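Local coordinates for protein endoglucanase (Uncultured bacterium, PDB 3X17) that probably hydrolyses internal beta-1,4-glucosidic bonds of cellulose, as a family 9 glycoside hydrolase with an N-terminal Ig-like domain, at residues A276-R287 and D339-V350; A381-T389 and L445-E453. All coordinates share one frame; numbering follows the deposited sequence.

Contact 1 (A276-R287 and D339-V350). With CA (calcium ion), chain E.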
loop_
_atom_site.group_PDB
_atom_site.type_symbol
_atom_site.label_atom_id
_atom_site.label_comp_id
_atom_site.label_asym_id
_atom_site.label_seq_id
_atom_site.Cartn_x
_atom_site.Cartn_y
_atom_site.Cartn_z
ATOM N N ALA A 276 -14.365 -1.250 -14.623
ATOM C CA ALA A 276 -14.060 0.191 -14.532
ATOM C C ALA A 276 -12.668 0.436 -13.899
ATOM O O ALA A 276 -11.882 1.229 -14.415
ATOM C CB ALA A 276 -15.163 0.901 -13.706
ATOM N N LYS A 277 -12.342 -0.278 -12.825
ATOM C CA LYS A 277 -10.984 -0.217 -12.271
ATOM C C LYS A 277 -9.917 -0.543 -13.318
ATOM O O LYS A 277 -8.930 0.173 -13.445
ATOM C CB LYS A 277 -10.799 -1.151 -11.085
ATOM C CG LYS A 277 -11.374 -0.653 -9.765
ATOM C CD LYS A 277 -11.331 -1.790 -8.743
ATOM C CE LYS A 277 -11.616 -1.324 -7.320
ATOM N NZ LYS A 277 -13.096 -1.342 -7.071
ATOM N N ALA A 278 -10.159 -1.558 -14.145
ATOM C CA ALA A 278 -9.140 -1.933 -15.108
ATOM C C ALA A 278 -9.078 -0.866 -16.188
ATOM O O ALA A 278 -8.003 -0.495 -16.629
ATOM C CB ALA A 278 -9.451 -3.301 -15.708
ATOM N N ALA A 279 -10.235 -0.348 -16.589
ATOM C CA ALA A 279 -10.267 0.795 -17.496
ATOM C C ALA A 279 -9.408 1.927 -16.975
ATOM O O ALA A 279 -8.625 2.494 -17.715
ATOM C CB ALA A 279 -11.732 1.297 -17.767
ATOM N N ALA A 280 -9.574 2.272 -15.707
ATOM C CA ALA A 280 -8.868 3.422 -15.142
ATOM C C ALA A 280 -7.351 3.168 -15.162
ATOM O O ALA A 280 -6.566 4.001 -15.628
ATOM C CB ALA A 280 -9.370 3.726 -13.708
ATOM N N ALA A 281 -6.946 1.987 -14.736
ATOM C CA ALA A 281 -5.516 1.702 -14.619
ATOM C C ALA A 281 -4.866 1.673 -15.984
ATOM O O ALA A 281 -3.795 2.259 -16.175
ATOM C CB ALA A 281 -5.279 0.400 -13.875
ATOM N N TRP A 282 -5.540 1.042 -16.942
ATOM C CA TRP A 282 -5.071 1.004 -18.322
ATOM C C TRP A 282 -4.976 2.412 -18.932
ATOM O O TRP A 282 -4.085 2.672 -19.736
ATOM C CB TRP A 282 -6.014 0.196 -19.205
ATOM C CG TRP A 282 -5.927 -1.273 -19.030
ATOM C CD1 TRP A 282 -4.805 -2.012 -18.735
ATOM C CD2 TRP A 282 -7.006 -2.208 -19.152
ATOM N NE1 TRP A 282 -5.140 -3.342 -18.615
ATOM C CE2 TRP A 282 -6.469 -3.498 -18.922
ATOM C CE3 TRP A 282 -8.380 -2.077 -19.388
ATOM C CZ2 TRP A 282 -7.258 -4.649 -18.942
ATOM C CZ3 TRP A 282 -9.173 -3.234 -19.389
ATOM C CH2 TRP A 282 -8.608 -4.493 -19.196
ATOM N N ALA A 283 -5.992 3.237 -18.722
ATOM C CA ALA A 283 -5.946 4.613 -19.261
ATOM C C ALA A 283 -4.807 5.420 -18.631
ATOM O O ALA A 283 -4.149 6.207 -19.307
ATOM C CB ALA A 283 -7.265 5.323 -19.069
ATOM N N MET A 284 -4.596 5.265 -17.324
ATOM C CA MET A 284 -3.371 5.776 -16.713
ATOM C C MET A 284 -2.090 5.301 -17.406
ATOM O O MET A 284 -1.156 6.060 -17.553
ATOM C CB MET A 284 -3.316 5.449 -15.222
ATOM C CG MET A 284 -4.245 6.306 -14.403
ATOM S SD MET A 284 -4.366 5.685 -12.719
ATOM C CE MET A 284 -2.860 6.388 -12.033
ATOM N N ALA A 285 -1.998 4.012 -17.706
ATOM C CA ALA A 285 -0.765 3.462 -18.271
ATOM C C ALA A 285 -0.573 4.014 -19.672
ATOM O O ALA A 285 0.566 4.188 -20.133
ATOM C CB ALA A 285 -0.822 1.932 -18.315
ATOM N N ALA A 286 -1.689 4.232 -20.365
ATOM C CA ALA A 286 -1.633 4.792 -21.711
ATOM C C ALA A 286 -0.928 6.154 -21.680
ATOM O O ALA A 286 -0.157 6.474 -22.578
ATOM C CB ALA A 286 -3.037 4.913 -22.304
ATOM N N ARG A 287 -1.175 6.930 -20.654
ATOM C CA ARG A 287 -0.590 8.229 -20.518
ATOM C C ARG A 287 0.849 8.089 -20.101
ATOM O O ARG A 287 1.695 8.762 -20.591
ATOM C CB ARG A 287 -1.363 9.063 -19.498
ATOM C CG ARG A 287 -0.656 10.282 -18.983
ATOM C CD ARG A 287 -0.856 10.468 -17.508
ATOM N NE ARG A 287 -2.236 10.318 -17.190
ATOM C CZ ARG A 287 -2.745 9.950 -16.029
ATOM N NH1 ARG A 287 -2.007 9.706 -14.991
ATOM N NH2 ARG A 287 -4.036 9.859 -15.933
ATOM N N ASP A 339 -15.702 3.762 -8.909
ATOM C CA ASP A 339 -14.866 3.153 -9.957
ATOM C C ASP A 339 -15.141 3.704 -11.362
ATOM O O ASP A 339 -14.198 4.004 -12.105
ATOM C CB ASP A 339 -15.025 1.622 -9.921
ATOM C CG ASP A 339 -14.953 1.080 -8.505
ATOM O OD1 ASP A 339 -13.835 0.915 -8.009
ATOM O OD2 ASP A 339 -16.002 0.815 -7.876
ATOM N N ARG A 340 -16.420 3.875 -11.732
ATOM C CA ARG A 340 -16.730 4.502 -13.037
ATOM C C ARG A 340 -16.253 5.949 -13.129
ATOM O O ARG A 340 -15.707 6.369 -14.154
ATOM C CB ARG A 340 -18.222 4.442 -13.383
ATOM C CG ARG A 340 -18.792 3.052 -13.517
ATOM C CD ARG A 340 -20.316 3.116 -13.763
ATOM N NE ARG A 340 -20.937 1.796 -13.760
ATOM C CZ ARG A 340 -21.562 1.242 -14.799
ATOM N NH1 ARG A 340 -21.659 1.882 -15.950
ATOM N NH2 ARG A 340 -22.089 0.034 -14.676
ATOM N N PHE A 341 -16.481 6.726 -12.074
ATOM C CA PHE A 341 -15.936 8.093 -12.017
ATOM C C PHE A 341 -14.438 8.068 -12.356
ATOM O O PHE A 341 -13.964 8.778 -13.268
ATOM C CB PHE A 341 -16.164 8.675 -10.614
ATOM C CG PHE A 341 -15.425 9.972 -10.346
ATOM C CD1 PHE A 341 -15.949 11.183 -10.775
ATOM C CD2 PHE A 341 -14.205 9.970 -9.672
ATOM C CE1 PHE A 341 -15.306 12.382 -10.495
ATOM C CE2 PHE A 341 -13.564 11.166 -9.370
ATOM C CZ PHE A 341 -14.096 12.373 -9.838
ATOM N N TRP A 342 -13.696 7.209 -11.649
ATOM C CA TRP A 342 -12.236 7.161 -11.807
ATOM C C TRP A 342 -11.851 6.792 -13.235
ATOM O O TRP A 342 -10.991 7.414 -13.841
ATOM C CB TRP A 342 -11.635 6.185 -10.804
ATOM C CG TRP A 342 -10.171 5.933 -10.990
ATOM C CD1 TRP A 342 -9.208 6.854 -11.277
ATOM C CD2 TRP A 342 -9.485 4.713 -10.702
ATOM N NE1 TRP A 342 -7.966 6.262 -11.272
ATOM C CE2 TRP A 342 -8.109 4.944 -10.918
ATOM C CE3 TRP A 342 -9.912 3.419 -10.366
ATOM C CZ2 TRP A 342 -7.156 3.912 -10.866
ATOM C CZ3 TRP A 342 -8.971 2.388 -10.340
ATOM C CH2 TRP A 342 -7.603 2.650 -10.561
ATOM N N ALA A 343 -12.532 5.798 -13.787
ATOM C CA ALA A 343 -12.288 5.408 -15.170
ATOM C C ALA A 343 -12.600 6.551 -16.136
ATOM O O ALA A 343 -11.803 6.842 -17.033
ATOM C CB ALA A 343 -13.094 4.129 -15.523
ATOM N N ALA A 344 -13.753 7.196 -15.955
ATOM C CA ALA A 344 -14.078 8.403 -16.744
ATOM C C ALA A 344 -12.995 9.483 -16.729
ATOM O O ALA A 344 -12.585 9.968 -17.782
ATOM C CB ALA A 344 -15.451 8.990 -16.349
ATOM N N VAL A 345 -12.516 9.841 -15.547
ATOM C CA VAL A 345 -11.430 10.827 -15.428
ATOM C C VAL A 345 -10.214 10.406 -16.240
ATOM O O VAL A 345 -9.743 11.166 -17.080
ATOM C CB VAL A 345 -11.024 11.050 -13.940
ATOM C CG1 VAL A 345 -9.736 11.872 -13.843
ATOM C CG2 VAL A 345 -12.165 11.757 -13.193
ATOM N N GLU A 346 -9.704 9.196 -15.992
ATOM C CA GLU A 346 -8.452 8.747 -16.641
ATOM C C GLU A 346 -8.580 8.666 -18.175
ATOM O O GLU A 346 -7.675 9.051 -18.916
ATOM C CB GLU A 346 -7.990 7.406 -16.073
ATOM C CG GLU A 346 -7.850 7.405 -14.554
ATOM C CD GLU A 346 -6.848 8.446 -14.028
ATOM O OE1 GLU A 346 -6.145 9.099 -14.834
ATOM O OE2 GLU A 346 -6.701 8.547 -12.795
ATOM N N LEU A 347 -9.726 8.200 -18.648
ATOM C CA LEU A 347 -9.971 8.167 -20.078
ATOM C C LEU A 347 -10.075 9.583 -20.657
ATOM O O LEU A 347 -9.564 9.844 -21.746
ATOM C CB LEU A 347 -11.234 7.344 -20.398
ATOM C CG LEU A 347 -10.934 5.831 -20.487
ATOM C CD1 LEU A 347 -12.192 4.982 -20.283
ATOM C CD2 LEU A 347 -10.280 5.535 -21.830
ATOM N N TRP A 348 -10.814 10.453 -19.966
ATOM C CA TRP A 348 -10.877 11.873 -20.325
ATOM C C TRP A 348 -9.487 12.506 -20.420
ATOM O O TRP A 348 -9.203 13.259 -21.359
ATOM C CB TRP A 348 -11.732 12.666 -19.330
ATOM C CG TRP A 348 -11.776 14.132 -19.682
ATOM C CD1 TRP A 348 -12.182 14.678 -20.882
ATOM C CD2 TRP A 348 -11.279 15.220 -18.901
ATOM N NE1 TRP A 348 -12.004 16.037 -20.871
ATOM C CE2 TRP A 348 -11.438 16.399 -19.676
ATOM C CE3 TRP A 348 -10.775 15.328 -17.604
ATOM C CZ2 TRP A 348 -11.107 17.658 -19.194
ATOM C CZ3 TRP A 348 -10.426 16.583 -17.132
ATOM C CH2 TRP A 348 -10.592 17.729 -17.923
ATOM N N VAL A 349 -8.627 12.186 -19.450
ATOM C CA VAL A 349 -7.314 12.825 -19.333
ATOM C C VAL A 349 -6.440 12.461 -20.510
ATOM O O VAL A 349 -5.751 13.331 -21.048
ATOM C CB VAL A 349 -6.561 12.440 -18.024
ATOM C CG1 VAL A 349 -5.087 12.824 -18.129
ATOM C CG2 VAL A 349 -7.191 13.099 -16.814
ATOM N N VAL A 350 -6.441 11.188 -20.916
ATOM C CA VAL A 350 -5.562 10.749 -22.033
ATOM C C VAL A 350 -6.149 10.964 -23.450
ATOM O O VAL A 350 -5.397 11.122 -24.424
ATOM C CB VAL A 350 -5.087 9.269 -21.844
ATOM C CG1 VAL A 350 -6.255 8.280 -21.939
ATOM C CG2 VAL A 350 -3.930 8.906 -22.806
HETATM CA CA CA E . -16.450 0.795 -5.673
HETATM O O HOH W 1 -4.869 8.977 -18.517
HETATM O O HOH W 2 -17.514 1.944 -3.738
#
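Lys277 and Asp339 meet where two nearly parallel helices of the (alpha/alpha)6 barrel, their axes 7.8 Å apart and 23° from parallel, run close to a calcium site. Followed outward, Lys277 CB and CG pass the CZ3 corner of Trp342, CG lying at the edge of the indole, in its plane. CD and CE then skirt the Asp339 carboxylate, and the bend at chi4 (87°) brings NZ to within 2.6 Å of Asp339 OD1 in a salt bridge, the nitrogen coming from above the carboxylate plane, 44° out of it. NZ also hydrogen-bonds to Gln273 OE1. The other oxygen, Asp339 OD2, binds the calcium ion at 2.2 Å, in a site completed by Asp333, Asp335, Asp338, Val377 and water.

Further along, small alanines allow close approach: Ala343 CB lies 3.9 Å from Ala279 CB, while Trp342 sits as a knob among Lys277, Ala280, Ala281 and Met284. Met284 SD comes to the Trp342 ring edge, 3.8 Å from CZ2, in a Met-aromatic contact. Glu346 fits as a knob among Ala280, Ala283, Met284 and Arg287, and its OE1 forms a salt bridge with Arg287 NH2. A water donates to Ala283 O and Glu346 O, joining the two backbones. With one carboxylate shared between a lysine and calcium, the two neighbouring positive charges would be expected to favour an ionised Asp339 and couple the helix pair to the metal site.

Contact 2 (A381-T389 and L445-E453); sequences ALGYFDYVT and LLLFAHHLE
Phe385, Phe448 and His451 form an aromatic cluster between two helices of the (alpha/alpha)6 barrel whose directions differ by only 11° but whose axes stand 11.4 Å apart, a separation spanned by large side chains. Aromatic contacts carry most of the interface. The rings of Phe385 and Phe448 make an offset stack, centroids 4.3 Å apart and planes inclined at 16°, with Phe448 CD1 over the centre of the Phe385 ring. Phe385 extends across the gap because chi1 (-168°) turns CG away from the backbone N, and its CB also lies over the face of Phe448 in a CH-pi contact. Its far edge points toward the face of His451 in an offset edge-to-face pair, where CZ comes 3.6 Å from His451 ND1.

Aliphatic contacts border the cluster. Leu382 CD2 reaches the edge of Phe448 at CZ, 4.0 Å away, and Ala381 CB touches Leu445 CD2 at the N-terminal end. Toward the other end, Leu452 CD2 packs against both Val388 CG1 and Thr389 CG2. Lys196 and Leu200 of helix 184-200 also touch Phe385.

No hydrogen bond joins the two segments; the polar detail lies within 381-389. There Phe385 O accepts from both Thr389 N and Thr389 OG1, which arrive from opposite faces of the carbonyl plane, the hydroxyl oxygen at 2.8 Å. That bond leaves Thr389 CG2 over the Phe385 face opposite Phe448.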
loop_
_atom_site.group_PDB
_atom_site.type_symbol
_atom_site.label_atom_id
_atom_site.label_comp_id
_atom_site.label_asym_id
_atom_site.label_seq_id
_atom_site.Cartn_x
_atom_site.Cartn_y
_atom_site.Cartn_z
ATOM N N ALA A 381 -10.141 8.869 -5.253
ATOM C CA ALA A 381 -9.223 9.976 -4.953
ATOM C C ALA A 381 -8.217 10.177 -6.076
ATOM O O ALA A 381 -7.762 11.308 -6.316
ATOM C CB ALA A 381 -8.498 9.750 -3.644
ATOM N N LEU A 382 -7.818 9.086 -6.727
ATOM C CA LEU A 382 -6.919 9.183 -7.877
ATOM C C LEU A 382 -7.586 9.953 -9.024
ATOM O O LEU A 382 -6.936 10.649 -9.807
ATOM C CB LEU A 382 -6.516 7.791 -8.360
ATOM C CG LEU A 382 -5.704 6.882 -7.416
ATOM C CD1 LEU A 382 -5.534 5.457 -7.994
ATOM C CD2 LEU A 382 -4.327 7.459 -7.074
ATOM N N GLY A 383 -8.898 9.843 -9.112
ATOM C CA GLY A 383 -9.606 10.563 -10.152
ATOM C C GLY A 383 -9.658 12.039 -9.795
ATOM O O GLY A 383 -9.401 12.897 -10.638
ATOM N N TYR A 384 -10.023 12.333 -8.549
ATOM C CA TYR A 384 -9.992 13.715 -8.060
ATOM C C TYR A 384 -8.660 14.358 -8.413
ATOM O O TYR A 384 -8.620 15.420 -9.022
ATOM C CB TYR A 384 -10.155 13.742 -6.540
ATOM C CG TYR A 384 -11.583 13.760 -6.075
ATOM C CD1 TYR A 384 -12.337 12.587 -6.000
ATOM C CD2 TYR A 384 -12.148 14.936 -5.598
ATOM C CE1 TYR A 384 -13.661 12.607 -5.516
ATOM C CE2 TYR A 384 -13.432 14.958 -5.098
ATOM C CZ TYR A 384 -14.195 13.810 -5.080
ATOM O OH TYR A 384 -15.468 13.881 -4.556
ATOM N N PHE A 385 -7.569 13.677 -8.064
ATOM C CA PHE A 385 -6.236 14.251 -8.188
ATOM C C PHE A 385 -5.845 14.412 -9.646
ATOM O O PHE A 385 -5.219 15.399 -10.009
ATOM C CB PHE A 385 -5.201 13.397 -7.449
ATOM C CG PHE A 385 -3.848 14.068 -7.289
ATOM C CD1 PHE A 385 -3.665 15.099 -6.348
ATOM C CD2 PHE A 385 -2.781 13.703 -8.098
ATOM C CE1 PHE A 385 -2.447 15.759 -6.247
ATOM C CE2 PHE A 385 -1.544 14.315 -7.957
ATOM C CZ PHE A 385 -1.373 15.348 -7.019
ATOM N N ASP A 386 -6.170 13.416 -10.473
ATOM C CA ASP A 386 -5.697 13.395 -11.858
ATOM C C ASP A 386 -6.488 14.386 -12.704
ATOM O O ASP A 386 -5.932 15.076 -13.560
ATOM C CB ASP A 386 -5.804 11.993 -12.463
ATOM C CG ASP A 386 -4.629 11.113 -12.086
ATOM O OD1 ASP A 386 -3.697 11.636 -11.421
ATOM O OD2 ASP A 386 -4.664 9.894 -12.373
ATOM N N TYR A 387 -7.782 14.484 -12.438
ATOM C CA TYR A 387 -8.582 15.558 -13.006
ATOM C C TYR A 387 -8.019 16.982 -12.727
ATOM O O TYR A 387 -7.750 17.740 -13.661
ATOM C CB TYR A 387 -10.014 15.476 -12.493
ATOM C CG TYR A 387 -10.956 16.442 -13.203
ATOM C CD1 TYR A 387 -10.831 17.826 -13.029
ATOM C CD2 TYR A 387 -12.011 15.966 -13.976
ATOM C CE1 TYR A 387 -11.714 18.714 -13.638
ATOM C CE2 TYR A 387 -12.911 16.841 -14.582
ATOM C CZ TYR A 387 -12.743 18.216 -14.433
ATOM O OH TYR A 387 -13.627 19.079 -15.069
ATOM N N VAL A 388 -7.856 17.319 -11.441
ATOM C CA VAL A 388 -7.247 18.575 -11.015
ATOM C C VAL A 388 -5.851 18.806 -11.629
ATOM O O VAL A 388 -5.609 19.862 -12.214
ATOM C CB VAL A 388 -7.235 18.722 -9.438
ATOM C CG1 VAL A 388 -6.409 19.923 -9.016
ATOM C CG2 VAL A 388 -8.684 18.867 -8.885
ATOM N N THR A 389 -4.958 17.816 -11.569
ATOM C CA THR A 389 -3.560 18.049 -11.971
ATOM C C THR A 389 -3.235 17.775 -13.429
ATOM O O THR A 389 -2.181 18.176 -13.902
ATOM C CB THR A 389 -2.565 17.307 -11.114
ATOM O OG1 THR A 389 -2.780 15.881 -11.244
ATOM C CG2 THR A 389 -2.724 17.753 -9.643
ATOM N N LEU A 445 -3.054 10.920 0.991
ATOM C CA LEU A 445 -3.930 12.096 0.883
ATOM C C LEU A 445 -3.272 13.383 1.387
ATOM O O LEU A 445 -3.454 14.449 0.778
ATOM C CB LEU A 445 -5.298 11.900 1.549
ATOM C CG LEU A 445 -6.104 10.649 1.180
ATOM C CD1 LEU A 445 -7.347 10.578 2.046
ATOM C CD2 LEU A 445 -6.442 10.588 -0.307
ATOM N N LEU A 446 -2.478 13.284 2.453
ATOM C CA LEU A 446 -1.657 14.422 2.902
ATOM C C LEU A 446 -0.708 14.886 1.801
ATOM O O LEU A 446 -0.666 16.073 1.483
ATOM C CB LEU A 446 -0.843 14.073 4.152
ATOM C CG LEU A 446 -1.685 13.764 5.390
ATOM C CD1 LEU A 446 -0.859 12.986 6.417
ATOM C CD2 LEU A 446 -2.224 15.056 6.004
ATOM N N LEU A 447 -0.049 13.943 1.135
ATOM C CA LEU A 447 0.839 14.304 0.067
ATOM C C LEU A 447 0.112 14.870 -1.144
ATOM O O LEU A 447 0.687 15.667 -1.873
ATOM C CB LEU A 447 1.742 13.137 -0.337
ATOM C CG LEU A 447 2.774 12.699 0.708
ATOM C CD1 LEU A 447 3.511 11.436 0.258
ATOM C CD2 LEU A 447 3.749 13.821 1.064
ATOM N N PHE A 448 -1.112 14.429 -1.416
ATOM C CA PHE A 448 -1.856 15.010 -2.550
ATOM C C PHE A 448 -2.092 16.515 -2.286
ATOM O O PHE A 448 -1.916 17.342 -3.177
ATOM C CB PHE A 448 -3.208 14.335 -2.750
ATOM C CG PHE A 448 -3.142 12.983 -3.452
ATOM C CD1 PHE A 448 -1.996 12.570 -4.124
ATOM C CD2 PHE A 448 -4.246 12.147 -3.457
ATOM C CE1 PHE A 448 -1.952 11.330 -4.775
ATOM C CE2 PHE A 448 -4.226 10.915 -4.143
ATOM C CZ PHE A 448 -3.074 10.513 -4.793
ATOM N N ALA A 449 -2.546 16.827 -1.079
ATOM C CA ALA A 449 -2.840 18.192 -0.662
ATOM C C ALA A 449 -1.562 19.032 -0.641
ATOM O O ALA A 449 -1.498 20.096 -1.250
ATOM C CB ALA A 449 -3.530 18.192 0.741
ATOM N N HIS A 450 -0.508 18.470 -0.075
ATOM C CA HIS A 450 0.820 19.059 -0.144
ATOM C C HIS A 450 1.231 19.414 -1.571
ATOM O O HIS A 450 1.935 20.400 -1.799
ATOM C CB HIS A 450 1.855 18.118 0.473
ATOM C CG HIS A 450 3.257 18.654 0.430
ATOM N ND1 HIS A 450 3.650 19.771 1.141
ATOM C CD2 HIS A 450 4.348 18.246 -0.264
ATOM C CE1 HIS A 450 4.943 19.978 0.949
ATOM N NE2 HIS A 450 5.378 19.099 0.062
ATOM N N HIS A 451 0.839 18.582 -2.523
ATOM C CA HIS A 451 1.231 18.802 -3.895
ATOM C C HIS A 451 0.480 20.005 -4.505
ATOM O O HIS A 451 1.027 20.733 -5.347
ATOM C CB HIS A 451 1.014 17.540 -4.723
ATOM C CG HIS A 451 1.545 17.643 -6.116
ATOM N ND1 HIS A 451 0.822 18.216 -7.146
ATOM C CD2 HIS A 451 2.759 17.340 -6.633
ATOM C CE1 HIS A 451 1.560 18.236 -8.244
ATOM N NE2 HIS A 451 2.746 17.726 -7.955
ATOM N N LEU A 452 -0.767 20.216 -4.073
ATOM C CA LEU A 452 -1.571 21.347 -4.576
ATOM C C LEU A 452 -1.170 22.666 -3.907
ATOM O O LEU A 452 -1.257 23.737 -4.507
ATOM C CB LEU A 452 -3.053 21.104 -4.309
ATOM C CG LEU A 452 -3.764 19.955 -5.035
ATOM C CD1 LEU A 452 -5.210 20.107 -4.735
ATOM C CD2 LEU A 452 -3.525 20.003 -6.552
ATOM N N GLU A 453 -0.672 22.547 -2.684
ATOM C CA GLU A 453 -0.557 23.636 -1.731
ATOM C C GLU A 453 0.520 23.195 -0.726
ATOM O O GLU A 453 0.218 22.486 0.246
ATOM C CB GLU A 453 -1.895 23.800 -1.012
ATOM C CG GLU A 453 -2.210 25.176 -0.481
ATOM C CD GLU A 453 -3.607 25.228 0.167
ATOM O OE1 GLU A 453 -3.757 24.770 1.336
ATOM O OE2 GLU A 453 -4.562 25.673 -0.516
#

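Both segments of contact 1 precede those of contact 2 along the chain, and all four belong to the family 9 catalytic region. The contact centres are 16 Å apart, and helix 337-351 meets helix 381-390 directly: Val345 CG1 lies 3.4 Å from Gly383 O, and Trp348 packs against Tyr387. Between them, Glu346 OE2 and Asp386 OD2 come within 2.5 Å, so one carboxylate is probably protonated and a proton shared; Arg287 NH2 is only a long, weak partner of Asp386, whose OD1 pairs with Lys196. Helix 184-200 touches both contacts, through Lys277 and Trp342 in one and Leu382, Phe385 and His451 in the other. Five barrel helices thus form one continuous packed region that includes a calcium site.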